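Local structure of amorpha-4,11-diene synthase (Artemisia annua, 4GAX) at residues E53-V56 / K57-K61; I335-S339 / I340-D344; K515-P518 / R519-V523; F269-K272 / N273-Y277. The protein probably catalyses the metal-dependent cyclisation of farnesyl diphosphate to sesquiterpenes such as amorpha-4,11-diene or alpha-bisabolol, the crystallised form being an engineered mutant. One frame throughout, in Å; residues are numbered along the deposited sequence.

Interaction 1 of 4, residues E53-V56 / K57-K61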
loop_
_atom_site.group_PDB
_atom_site.type_symbol
_atom_site.label_atom_id
_atom_site.label_comp_id
_atom_site.label_asym_id
_atom_site.label_seq_id
_atom_site.Cartn_x
_atom_site.Cartn_y
_atom_site.Cartn_z
ATOM N N GLU A 53 24.862 -14.541 6.863
ATOM C CA GLU A 53 24.177 -15.449 5.950
ATOM C C GLU A 53 23.924 -16.782 6.659
ATOM O O GLU A 53 22.853 -17.373 6.533
ATOM C CB GLU A 53 25.036 -15.685 4.699
ATOM C CG GLU A 53 24.260 -15.896 3.393
ATOM C CD GLU A 53 25.082 -16.620 2.324
ATOM O OE1 GLU A 53 25.359 -16.027 1.257
ATOM O OE2 GLU A 53 25.443 -17.795 2.551
ATOM N N GLN A 54 24.918 -17.232 7.423
ATOM C CA GLN A 54 24.881 -18.538 8.074
ATOM C C GLN A 54 23.958 -18.582 9.286
ATOM O O GLN A 54 23.183 -19.528 9.452
ATOM C CB GLN A 54 26.288 -18.959 8.501
ATOM C CG GLN A 54 26.343 -20.365 9.064
ATOM C CD GLN A 54 25.795 -21.389 8.085
ATOM O OE1 GLN A 54 26.075 -21.329 6.885
ATOM N NE2 GLN A 54 24.997 -22.329 8.589
ATOM N N ILE A 55 24.076 -17.577 10.149
ATOM C CA ILE A 55 23.209 -17.464 11.315
ATOM C C ILE A 55 21.761 -17.480 10.848
ATOM O O ILE A 55 20.935 -18.226 11.373
ATOM C CB ILE A 55 23.474 -16.156 12.094
ATOM C CG1 ILE A 55 24.845 -16.198 12.780
ATOM C CG2 ILE A 55 22.381 -15.908 13.132
ATOM C CD1 ILE A 55 24.892 -17.075 14.016
ATOM N N VAL A 56 21.471 -16.672 9.836
ATOM C CA VAL A 56 20.119 -16.524 9.341
ATOM C C VAL A 56 19.606 -17.827 8.727
ATOM O O VAL A 56 18.428 -18.164 8.857
ATOM C CB VAL A 56 20.025 -15.341 8.349
ATOM C CG1 VAL A 56 19.181 -15.693 7.141
ATOM C CG2 VAL A 56 19.480 -14.106 9.052
ATOM N N LYS A 57 20.500 -18.570 8.084
ATOM C CA LYS A 57 20.119 -19.820 7.429
ATOM C C LYS A 57 19.610 -20.839 8.449
ATOM O O LYS A 57 18.551 -21.451 8.264
ATOM C CB LYS A 57 21.303 -20.383 6.629
ATOM C CG LYS A 57 20.996 -21.651 5.847
ATOM C CD LYS A 57 22.085 -21.960 4.820
ATOM C CE LYS A 57 23.410 -22.313 5.480
ATOM N NZ LYS A 57 24.486 -22.546 4.472
ATOM N N ASP A 58 20.353 -20.996 9.541
ATOM C CA ASP A 58 19.976 -21.929 10.599
ATOM C C ASP A 58 18.737 -21.478 11.380
ATOM O O ASP A 58 17.935 -22.309 11.831
ATOM C CB ASP A 58 21.156 -22.163 11.533
ATOM C CG ASP A 58 22.390 -22.638 10.786
ATOM O OD1 ASP A 58 22.254 -23.528 9.916
ATOM O OD2 ASP A 58 23.489 -22.111 11.058
ATOM N N LEU A 59 18.578 -20.168 11.544
ATOM C CA LEU A 59 17.353 -19.646 12.141
ATOM C C LEU A 59 16.149 -20.019 11.285
ATOM O O LEU A 59 15.112 -20.431 11.806
ATOM C CB LEU A 59 17.422 -18.128 12.293
ATOM C CG LEU A 59 18.336 -17.614 13.410
ATOM C CD1 LEU A 59 18.446 -16.095 13.331
ATOM C CD2 LEU A 59 17.815 -18.044 14.780
ATOM N N LYS A 60 16.298 -19.864 9.971
ATOM C CA LYS A 60 15.258 -20.223 9.005
ATOM C C LYS A 60 14.778 -21.661 9.154
ATOM O O LYS A 60 13.572 -21.929 9.112
ATOM C CB LYS A 60 15.763 -20.013 7.574
ATOM C CG LYS A 60 15.159 -18.808 6.887
ATOM C CD LYS A 60 16.191 -17.728 6.610
ATOM C CE LYS A 60 16.709 -17.816 5.186
ATOM N NZ LYS A 60 15.802 -18.634 4.331
ATOM N N LYS A 61 15.721 -22.582 9.327
ATOM C CA LYS A 61 15.387 -23.996 9.471
ATOM C C LYS A 61 14.638 -24.280 10.771
ATOM O O LYS A 61 13.779 -25.166 10.823
ATOM C CB LYS A 61 16.652 -24.852 9.428
ATOM C CG LYS A 61 17.552 -24.590 8.232
ATOM C CD LYS A 61 18.677 -25.619 8.185
ATOM C CE LYS A 61 19.778 -25.203 7.222
ATOM N NZ LYS A 61 21.047 -24.905 7.950
#

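Interaction 2 of 4, residues I335-S339 / I340-D344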
loop_
_atom_site.group_PDB
_atom_site.type_symbol
_atom_site.label_atom_id
_atom_site.label_comp_id
_atom_site.label_asym_id
_atom_site.label_seq_id
_atom_site.Cartn_x
_atom_site.Cartn_y
_atom_site.Cartn_z
ATOM N N ILE A 335 3.157 11.856 -27.090
ATOM C CA ILE A 335 3.044 10.663 -26.253
ATOM C C ILE A 335 2.345 9.549 -27.039
ATOM O O ILE A 335 2.766 8.392 -26.979
ATOM C CB ILE A 335 2.343 10.955 -24.908
ATOM C CG1 ILE A 335 3.248 11.819 -24.029
ATOM C CG2 ILE A 335 2.020 9.651 -24.154
ATOM C CD1 ILE A 335 4.472 11.070 -23.467
ATOM N N GLU A 336 1.307 9.909 -27.799
ATOM C CA GLU A 336 0.626 8.955 -28.679
ATOM C C GLU A 336 1.596 8.363 -29.693
ATOM O O GLU A 336 1.526 7.173 -30.011
ATOM C CB GLU A 336 -0.541 9.616 -29.430
ATOM C CG GLU A 336 -1.710 10.059 -28.562
ATOM C CD GLU A 336 -2.504 8.905 -27.959
ATOM O OE1 GLU A 336 -2.189 7.725 -28.233
ATOM O OE2 GLU A 336 -3.463 9.186 -27.203
ATOM N N ARG A 337 2.499 9.203 -30.195
ATOM C CA ARG A 337 3.480 8.782 -31.191
ATOM C C ARG A 337 4.519 7.838 -30.590
ATOM O O ARG A 337 4.943 6.887 -31.242
ATOM C CB ARG A 337 4.156 10.003 -31.820
ATOM C CG ARG A 337 4.351 9.900 -33.322
ATOM C CD ARG A 337 4.581 11.271 -33.940
ATOM N NE ARG A 337 3.352 11.853 -34.475
ATOM C CZ ARG A 337 2.985 11.764 -35.751
ATOM N NH1 ARG A 337 3.755 11.119 -36.618
ATOM N NH2 ARG A 337 1.850 12.321 -36.158
ATOM N N TRP A 338 4.917 8.109 -29.345
ATOM C CA TRP A 338 5.812 7.226 -28.596
ATOM C C TRP A 338 7.052 6.895 -29.418
ATOM O O TRP A 338 7.284 5.733 -29.771
ATOM C CB TRP A 338 5.087 5.937 -28.211
ATOM C CG TRP A 338 5.675 5.207 -27.031
ATOM C CD1 TRP A 338 6.787 4.413 -27.030
ATOM C CD2 TRP A 338 5.163 5.186 -25.687
ATOM N NE1 TRP A 338 7.004 3.902 -25.766
ATOM C CE2 TRP A 338 6.022 4.363 -24.924
ATOM C CE3 TRP A 338 4.066 5.786 -25.057
ATOM C CZ2 TRP A 338 5.815 4.121 -23.557
ATOM C CZ3 TRP A 338 3.856 5.539 -23.694
ATOM C CH2 TRP A 338 4.727 4.716 -22.962
ATOM N N SER A 339 7.840 7.921 -29.728
ATOM C CA SER A 339 9.085 7.733 -30.467
ATOM C C SER A 339 9.969 8.952 -30.319
ATOM O O SER A 339 9.493 10.092 -30.401
ATOM C CB SER A 339 8.819 7.491 -31.954
ATOM O OG SER A 339 10.039 7.544 -32.678
ATOM N N ILE A 340 11.259 8.711 -30.127
ATOM C CA ILE A 340 12.210 9.798 -29.955
ATOM C C ILE A 340 12.333 10.652 -31.216
ATOM O O ILE A 340 12.764 11.810 -31.157
ATOM C CB ILE A 340 13.593 9.265 -29.514
ATOM C CG1 ILE A 340 14.372 10.367 -28.799
ATOM C CG2 ILE A 340 14.370 8.682 -30.695
ATOM C CD1 ILE A 340 13.622 10.940 -27.602
ATOM N N THR A 341 11.930 10.093 -32.356
ATOM C CA THR A 341 12.060 10.795 -33.631
ATOM C C THR A 341 11.176 12.035 -33.716
ATOM O O THR A 341 11.457 12.942 -34.497
ATOM C CB THR A 341 11.713 9.890 -34.828
ATOM O OG1 THR A 341 10.292 9.718 -34.898
ATOM C CG2 THR A 341 12.392 8.532 -34.698
ATOM N N CYS A 342 10.107 12.080 -32.931
ATOM C CA CYS A 342 9.254 13.268 -32.939
ATOM C C CYS A 342 9.681 14.309 -31.888
ATOM O O CYS A 342 8.886 15.170 -31.499
ATOM C CB CYS A 342 7.780 12.890 -32.767
ATOM S SG CYS A 342 7.321 12.435 -31.082
ATOM N N LEU A 343 10.940 14.238 -31.452
ATOM C CA LEU A 343 11.483 15.184 -30.474
ATOM C C LEU A 343 11.452 16.608 -31.035
ATOM O O LEU A 343 11.336 17.586 -30.291
ATOM C CB LEU A 343 12.921 14.796 -30.142
ATOM C CG LEU A 343 13.583 15.153 -28.807
ATOM C CD1 LEU A 343 14.219 16.518 -28.866
ATOM C CD2 LEU A 343 12.619 15.042 -27.620
ATOM N N ASP A 344 11.546 16.714 -32.355
ATOM C CA ASP A 344 11.559 18.012 -33.033
ATOM C C ASP A 344 10.187 18.666 -33.095
ATOM O O ASP A 344 10.072 19.864 -33.391
ATOM C CB ASP A 344 12.092 17.851 -34.454
ATOM C CG ASP A 344 13.589 17.663 -34.490
ATOM O OD1 ASP A 344 14.274 18.196 -33.586
ATOM O OD2 ASP A 344 14.081 16.988 -35.422
#

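Interaction 3 of 4, residues K515-P518 / R519-V523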
loop_
_atom_site.group_PDB
_atom_site.type_symbol
_atom_site.label_atom_id
_atom_site.label_comp_id
_atom_site.label_asym_id
_atom_site.label_seq_id
_atom_site.Cartn_x
_atom_site.Cartn_y
_atom_site.Cartn_z
ATOM N N LYS A 515 -10.271 -12.874 -8.410
ATOM C CA LYS A 515 -9.439 -14.061 -8.580
ATOM C C LYS A 515 -8.696 -14.120 -9.920
ATOM O O LYS A 515 -7.842 -14.988 -10.112
ATOM C CB LYS A 515 -10.298 -15.339 -8.465
ATOM C CG LYS A 515 -11.153 -15.434 -7.222
ATOM C CD LYS A 515 -10.300 -15.396 -5.956
ATOM C CE LYS A 515 -11.216 -15.294 -4.734
ATOM N NZ LYS A 515 -10.435 -15.111 -3.486
ATOM N N THR A 516 -9.014 -13.216 -10.844
ATOM C CA THR A 516 -8.460 -13.313 -12.207
ATOM C C THR A 516 -7.082 -12.696 -12.358
ATOM O O THR A 516 -6.434 -12.850 -13.398
ATOM C CB THR A 516 -9.373 -12.667 -13.251
ATOM O OG1 THR A 516 -9.656 -11.321 -12.853
ATOM C CG2 THR A 516 -10.663 -13.440 -13.365
ATOM N N ILE A 517 -6.651 -11.990 -11.319
ATOM C CA ILE A 517 -5.321 -11.401 -11.262
ATOM C C ILE A 517 -4.489 -12.246 -10.287
ATOM O O ILE A 517 -4.970 -12.603 -9.211
ATOM C CB ILE A 517 -5.425 -9.924 -10.792
ATOM C CG1 ILE A 517 -4.106 -9.371 -10.286
ATOM C CG2 ILE A 517 -6.391 -9.801 -9.645
ATOM C CD1 ILE A 517 -4.277 -7.969 -9.689
ATOM N N PRO A 518 -3.245 -12.583 -10.665
ATOM C CA PRO A 518 -2.374 -13.370 -9.784
ATOM C C PRO A 518 -2.275 -12.719 -8.414
ATOM O O PRO A 518 -2.152 -11.487 -8.324
ATOM C CB PRO A 518 -1.013 -13.321 -10.495
ATOM C CG PRO A 518 -1.366 -13.135 -11.949
ATOM C CD PRO A 518 -2.575 -12.223 -11.929
ATOM N N ARG A 519 -2.346 -13.528 -7.360
ATOM C CA ARG A 519 -2.326 -12.986 -5.998
ATOM C C ARG A 519 -1.247 -11.958 -5.666
ATOM O O ARG A 519 -1.536 -10.974 -4.971
ATOM C CB ARG A 519 -2.320 -14.094 -4.945
ATOM C CG ARG A 519 -3.584 -14.068 -4.125
ATOM C CD ARG A 519 -3.562 -15.027 -2.953
ATOM N NE ARG A 519 -2.865 -14.472 -1.800
ATOM C CZ ARG A 519 -3.294 -13.436 -1.084
ATOM N NH1 ARG A 519 -4.418 -12.796 -1.403
ATOM N NH2 ARG A 519 -2.586 -13.029 -0.047
ATOM N N PRO A 520 -0.001 -12.183 -6.127
ATOM C CA PRO A 520 1.022 -11.213 -5.713
ATOM C C PRO A 520 0.769 -9.832 -6.303
ATOM O O PRO A 520 1.221 -8.834 -5.720
ATOM C CB PRO A 520 2.331 -11.811 -6.258
ATOM C CG PRO A 520 2.046 -13.277 -6.400
ATOM C CD PRO A 520 0.592 -13.357 -6.803
ATOM N N LEU A 521 0.048 -9.771 -7.420
ATOM C CA LEU A 521 -0.314 -8.475 -8.008
ATOM C C LEU A 521 -1.504 -7.868 -7.273
ATOM O O LEU A 521 -1.614 -6.633 -7.132
ATOM C CB LEU A 521 -0.648 -8.646 -9.495
ATOM C CG LEU A 521 0.556 -8.880 -10.409
ATOM C CD1 LEU A 521 0.080 -9.237 -11.811
ATOM C CD2 LEU A 521 1.434 -7.625 -10.441
ATOM N N LEU A 522 -2.399 -8.733 -6.793
ATOM C CA LEU A 522 -3.564 -8.258 -6.047
ATOM C C LEU A 522 -3.066 -7.653 -4.742
ATOM O O LEU A 522 -3.561 -6.594 -4.305
ATOM C CB LEU A 522 -4.546 -9.406 -5.786
ATOM C CG LEU A 522 -5.778 -9.018 -4.967
ATOM C CD1 LEU A 522 -6.534 -7.910 -5.673
ATOM C CD2 LEU A 522 -6.692 -10.224 -4.734
ATOM N N VAL A 523 -2.072 -8.312 -4.136
ATOM C CA VAL A 523 -1.473 -7.847 -2.886
ATOM C C VAL A 523 -0.844 -6.476 -3.135
ATOM O O VAL A 523 -0.986 -5.567 -2.314
ATOM C CB VAL A 523 -0.426 -8.858 -2.336
ATOM C CG1 VAL A 523 0.453 -8.228 -1.232
ATOM C CG2 VAL A 523 -1.127 -10.133 -1.825
#

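Interaction 4 of 4, residues F269-K272 / N273-Y277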
loop_
_atom_site.group_PDB
_atom_site.type_symbol
_atom_site.label_atom_id
_atom_site.label_comp_id
_atom_site.label_asym_id
_atom_site.label_seq_id
_atom_site.Cartn_x
_atom_site.Cartn_y
_atom_site.Cartn_z
ATOM N N PHE A 269 19.343 13.521 -14.075
ATOM C CA PHE A 269 18.314 14.263 -14.785
ATOM C C PHE A 269 18.410 15.772 -14.531
ATOM O O PHE A 269 18.007 16.589 -15.383
ATOM C CB PHE A 269 16.921 13.720 -14.439
ATOM C CG PHE A 269 15.806 14.487 -15.087
ATOM C CD1 PHE A 269 15.735 14.585 -16.472
ATOM C CD2 PHE A 269 14.832 15.116 -14.321
ATOM C CE1 PHE A 269 14.711 15.314 -17.087
ATOM C CE2 PHE A 269 13.802 15.840 -14.930
ATOM C CZ PHE A 269 13.748 15.938 -16.315
ATOM N N ASP A 270 18.959 16.134 -13.371
ATOM C CA ASP A 270 19.239 17.532 -13.046
ATOM C C ASP A 270 17.951 18.346 -13.127
ATOM O O ASP A 270 17.817 19.244 -13.959
ATOM C CB ASP A 270 20.295 18.095 -13.998
ATOM C CG ASP A 270 20.890 19.404 -13.503
ATOM O OD1 ASP A 270 20.858 19.649 -12.274
ATOM O OD2 ASP A 270 21.388 20.183 -14.343
ATOM N N VAL A 271 17.009 18.014 -12.250
ATOM C CA VAL A 271 15.647 18.533 -12.313
ATOM C C VAL A 271 15.542 20.049 -12.158
ATOM O O VAL A 271 14.716 20.692 -12.814
ATOM C CB VAL A 271 14.723 17.812 -11.287
ATOM C CG1 VAL A 271 15.046 18.239 -9.858
ATOM C CG2 VAL A 271 13.252 18.055 -11.610
ATOM N N LYS A 272 16.392 20.635 -11.321
ATOM C CA LYS A 272 16.292 22.069 -11.071
ATOM C C LYS A 272 16.612 22.857 -12.333
ATOM O O LYS A 272 16.128 23.966 -12.511
ATOM C CB LYS A 272 17.174 22.498 -9.900
ATOM C CG LYS A 272 18.673 22.369 -10.130
ATOM C CD LYS A 272 19.334 21.592 -8.994
ATOM C CE LYS A 272 18.864 22.069 -7.618
ATOM N NZ LYS A 272 19.300 23.463 -7.316
ATOM N N ASN A 273 17.400 22.261 -13.221
ATOM C CA ASN A 273 17.685 22.877 -14.513
ATOM C C ASN A 273 16.769 22.417 -15.645
ATOM O O ASN A 273 16.368 23.217 -16.493
ATOM C CB ASN A 273 19.143 22.636 -14.903
ATOM C CG ASN A 273 20.106 23.491 -14.107
ATOM O OD1 ASN A 273 19.805 24.640 -13.772
ATOM N ND2 ASN A 273 21.271 22.933 -13.793
ATOM N N ASN A 274 16.427 21.132 -15.653
ATOM C CA ASN A 274 15.713 20.549 -16.783
ATOM C C ASN A 274 14.198 20.484 -16.597
ATOM O O ASN A 274 13.462 20.186 -17.542
ATOM C CB ASN A 274 16.286 19.166 -17.109
ATOM C CG ASN A 274 17.704 19.247 -17.643
ATOM O OD1 ASN A 274 17.972 19.965 -18.612
ATOM N ND2 ASN A 274 18.629 18.538 -16.994
ATOM N N ALA A 275 13.738 20.779 -15.384
ATOM C CA ALA A 275 12.305 20.894 -15.109
ATOM C C ALA A 275 12.056 21.792 -13.900
ATOM O O ALA A 275 11.568 21.327 -12.871
ATOM C CB ALA A 275 11.697 19.524 -14.881
ATOM N N PRO A 276 12.375 23.088 -14.021
ATOM C CA PRO A 276 12.333 23.956 -12.835
ATOM C C PRO A 276 10.905 24.225 -12.352
ATOM O O PRO A 276 10.692 24.706 -11.232
ATOM C CB PRO A 276 13.001 25.241 -13.325
ATOM C CG PRO A 276 12.699 25.268 -14.788
ATOM C CD PRO A 276 12.707 23.836 -15.248
ATOM N N TYR A 277 9.936 23.913 -13.200
ATOM C CA TYR A 277 8.536 24.014 -12.828
ATOM C C TYR A 277 8.129 22.916 -11.833
ATOM O O TYR A 277 7.140 23.062 -11.113
ATOM C CB TYR A 277 7.660 23.926 -14.081
ATOM C CG TYR A 277 7.942 22.703 -14.916
ATOM C CD1 TYR A 277 7.326 21.495 -14.628
ATOM C CD2 TYR A 277 8.833 22.751 -15.982
ATOM C CE1 TYR A 277 7.582 20.377 -15.366
ATOM C CE2 TYR A 277 9.091 21.624 -16.740
ATOM C CZ TYR A 277 8.462 20.443 -16.420
ATOM O OH TYR A 277 8.703 19.311 -17.150
#

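Interaction 1 of 4, residues E53-V56 / K57-K61
Glu-53 to Lys-61 form continuous alpha-helix: the amides of Lys-57, Asp-58, Leu-59 and Lys-60 bond to the carbonyls of Glu-53, Gln-54, Ile-55 and Val-56, with Lys-60 N to Val-56 O at 2.9 Å. One flank carries a polar chain of side chains. Gln-54 runs forward along the helix and bends at its second torsion (chi2 56°), which lays its amide beside Asp-58. NE2 gives a hydrogen bond of 2.9 Å to Asp-58 OD2, on the syn side of that oxygen. The amide and carboxylate planes are turned 50° apart. At the other end of the amide, OE1 takes a weak bond of 3.1 Å from Lys-57 NZ. The second carboxylate oxygen, Asp-58 OD1, makes a salt bridge of 2.7 Å with Lys-61 NZ. This helix, 52-71, belongs to the helical N-terminal domain of terpene synthases. Its apolar flank packs on helix 238-269, where Ile-55 touches Leu-246, Val-56 touches Leu-243 and Leu-59 touches Thr-239. Were Asp-58 an alanine, NE2 of Gln-54 would probably lose its acceptor, leaving the amide only the weak bond to Lys-57, and the Lys-61 ammonium would lose its mate. Ile-55 and Leu-59 lie side by side and point the same way, with CG2 of Ile-55 3.9 Å from CD1 of Leu-59. Lys-60 crosses Val-56 with its aliphatic part, CD lying 3.7 Å from Val-56 CG1.

Interaction 2 of 4, residues I335-S339 / I340-D344
Ser-339 meets Thr-341 and Cys-342 across a tight turn, using both its hydroxyl and its carbonyl. Cys-342 N donates to Ser-339 O over 3.3 Å. The bond is fairly straight at the hydrogen (160°), but the donor sits well above the carbonyl plane, 52° out of it. It is the bond of a 3-10 turn, and Leu-343 N repeats it one step on by bonding to Ile-340 O at 3.1 Å. The hydroxyls form a second link: Ser-339 OG and Thr-341 OG1 are hydrogen-bonded at 3.1 Å, and either could be the donor. With chi1 at 170°, the Ser-339 hydroxyl is swung beside the carbonyl carbon and reaches the start of the 3-10 segment. Thr-341 places OG1 between its backbone N and carbonyl carbon, which turns it back to the serine. The methyl of Thr-341 is on the same hydroxyl, CG2 lying 3.3 Å from Ser-339 OG. The thiol of Cys-342 also turns inward, and SG is 3.3 Å from Ser-339 O. Arg-337 adds only aliphatic contact, with its CD 3.8 Å from Cys-342 CB.

The amide of Ser-339 is satisfied by Tyr-354 OH, and Glu-336 OE2 forms a salt bridge with Arg-389 NE. Trp-338, with positive phi, ends helix 325-337 and stacks edge-to-face on Phe-357 and Tyr-361. The turn therefore leaves helix 325-337 at the surface, held against helix 351-370 through Tyr-354 and against helix 374-399 through Glu-336.

Interaction 3 of 4, residues K515-P518 / R519-V523
Pro-518 O accepts two backbone hydrogen bonds, from Leu-521 N at 2.9 Å and from Leu-522 N at 3.2 Å. Pro-518 holds the N-cap position of helix 519-535, in the all-helical fold of the terpene synthases, and its carbonyl starts the first turn. The two donors approach differently. Leu-522 N, four residues on as in an alpha-helix, lies in the carbonyl plane, while Leu-521 N, three residues on, stands 43° above it. Val-523 N then bonds to Arg-519 O. Pro-520 has no N-H to give, but in the first turn no carbonyl one turn back would need it. Its own carbonyl is bonded by Arg-293 NH1, and Arg-519 NH1 bonds to Tyr-511 OH. The guanidinium of Arg-519 has one face over Val-523, whose CG2 meets it toward the rim.

Apolar contacts surround these bonds. The ring of Pro-518 lies side by side with Leu-521, pointing the same way, and its CD is 4.0 Å from Leu-521 CD1. Pro-518 CB also touches Pro-520 CD at 4.0 Å. Ile-517, the residue before the N-cap, folds back over the turn. Its CG1 is anti to the backbone N (chi1 162°) and the chain is extended, which carries the branch across Leu-521. Ile-517 and Leu-521 both touch Tyr-427 of helix 419-429. Ile-517 CG1 is 3.6 Å from Leu-521 CB. Ile-517 CD1 touches Leu-522 CB at 4.2 Å, and comes closer still to the backbone, 3.5 Å from Leu-522 N.

Interaction 4 of 4, residues F269-K272 / N273-Y277
Phe-269 O accepts a hydrogen bond of 2.6 Å from Asn-274 ND2, and lies in the plane of that amide. Asn-274 CB lies over one face of the phenyl ring, 4.2 Å from Phe-269 CE1. The ring also packs on Leu-314 of helix 299-322 and on Leu-356 of helix 351-370. Asp-270 follows with positive phi (58°). Its carbonyl takes two bonds, from Asn-273 N at 3.1 Å and Asn-274 N at 2.9 Å. Its CG is anti to the backbone N (chi1 -165°), which brings the carboxylate to the side chain three residues on. There Asp-270 OD2 accepts from Asn-273 ND2 at 2.8 Å, the two planes nearly perpendicular (84°). A leucine in place of Asp-270 would probably leave the Asn-273 amide without this acceptor and free to turn. Val-271 O accepts from Ala-275 N at 2.8 Å, and Val-271 CG2 touches Ala-275 CB at 3.9 Å. Lys-272 O meets the ring of Pro-276 at CB. The whole is a sharp helix-to-helix junction: Asp-270 stands between long helix 238-269 and the single-turn helix 271-274, at whose N-cap position it sits.

In the fold
All four contacts are local and lie at helices or their ends. Interaction 1 is within one helix in the N-terminal domain; interactions 2 and 4 belong to the metal-binding domain of the family, their centres about 21 Å apart. Interaction 2 is a surface contact, while the others are partly buried. Interaction 3 lies nearest the chain centre, at about 14 Å, and has the most apolar chemistry. Charged and amide side chains mark interaction 1, hydroxyls interaction 2, and asparagine amides interaction 4. Interactions 1 and 4 both involve helix 238-269, one packing on its side and the other at its end. Helix 351-370 is touched by both interactions 2 and 4.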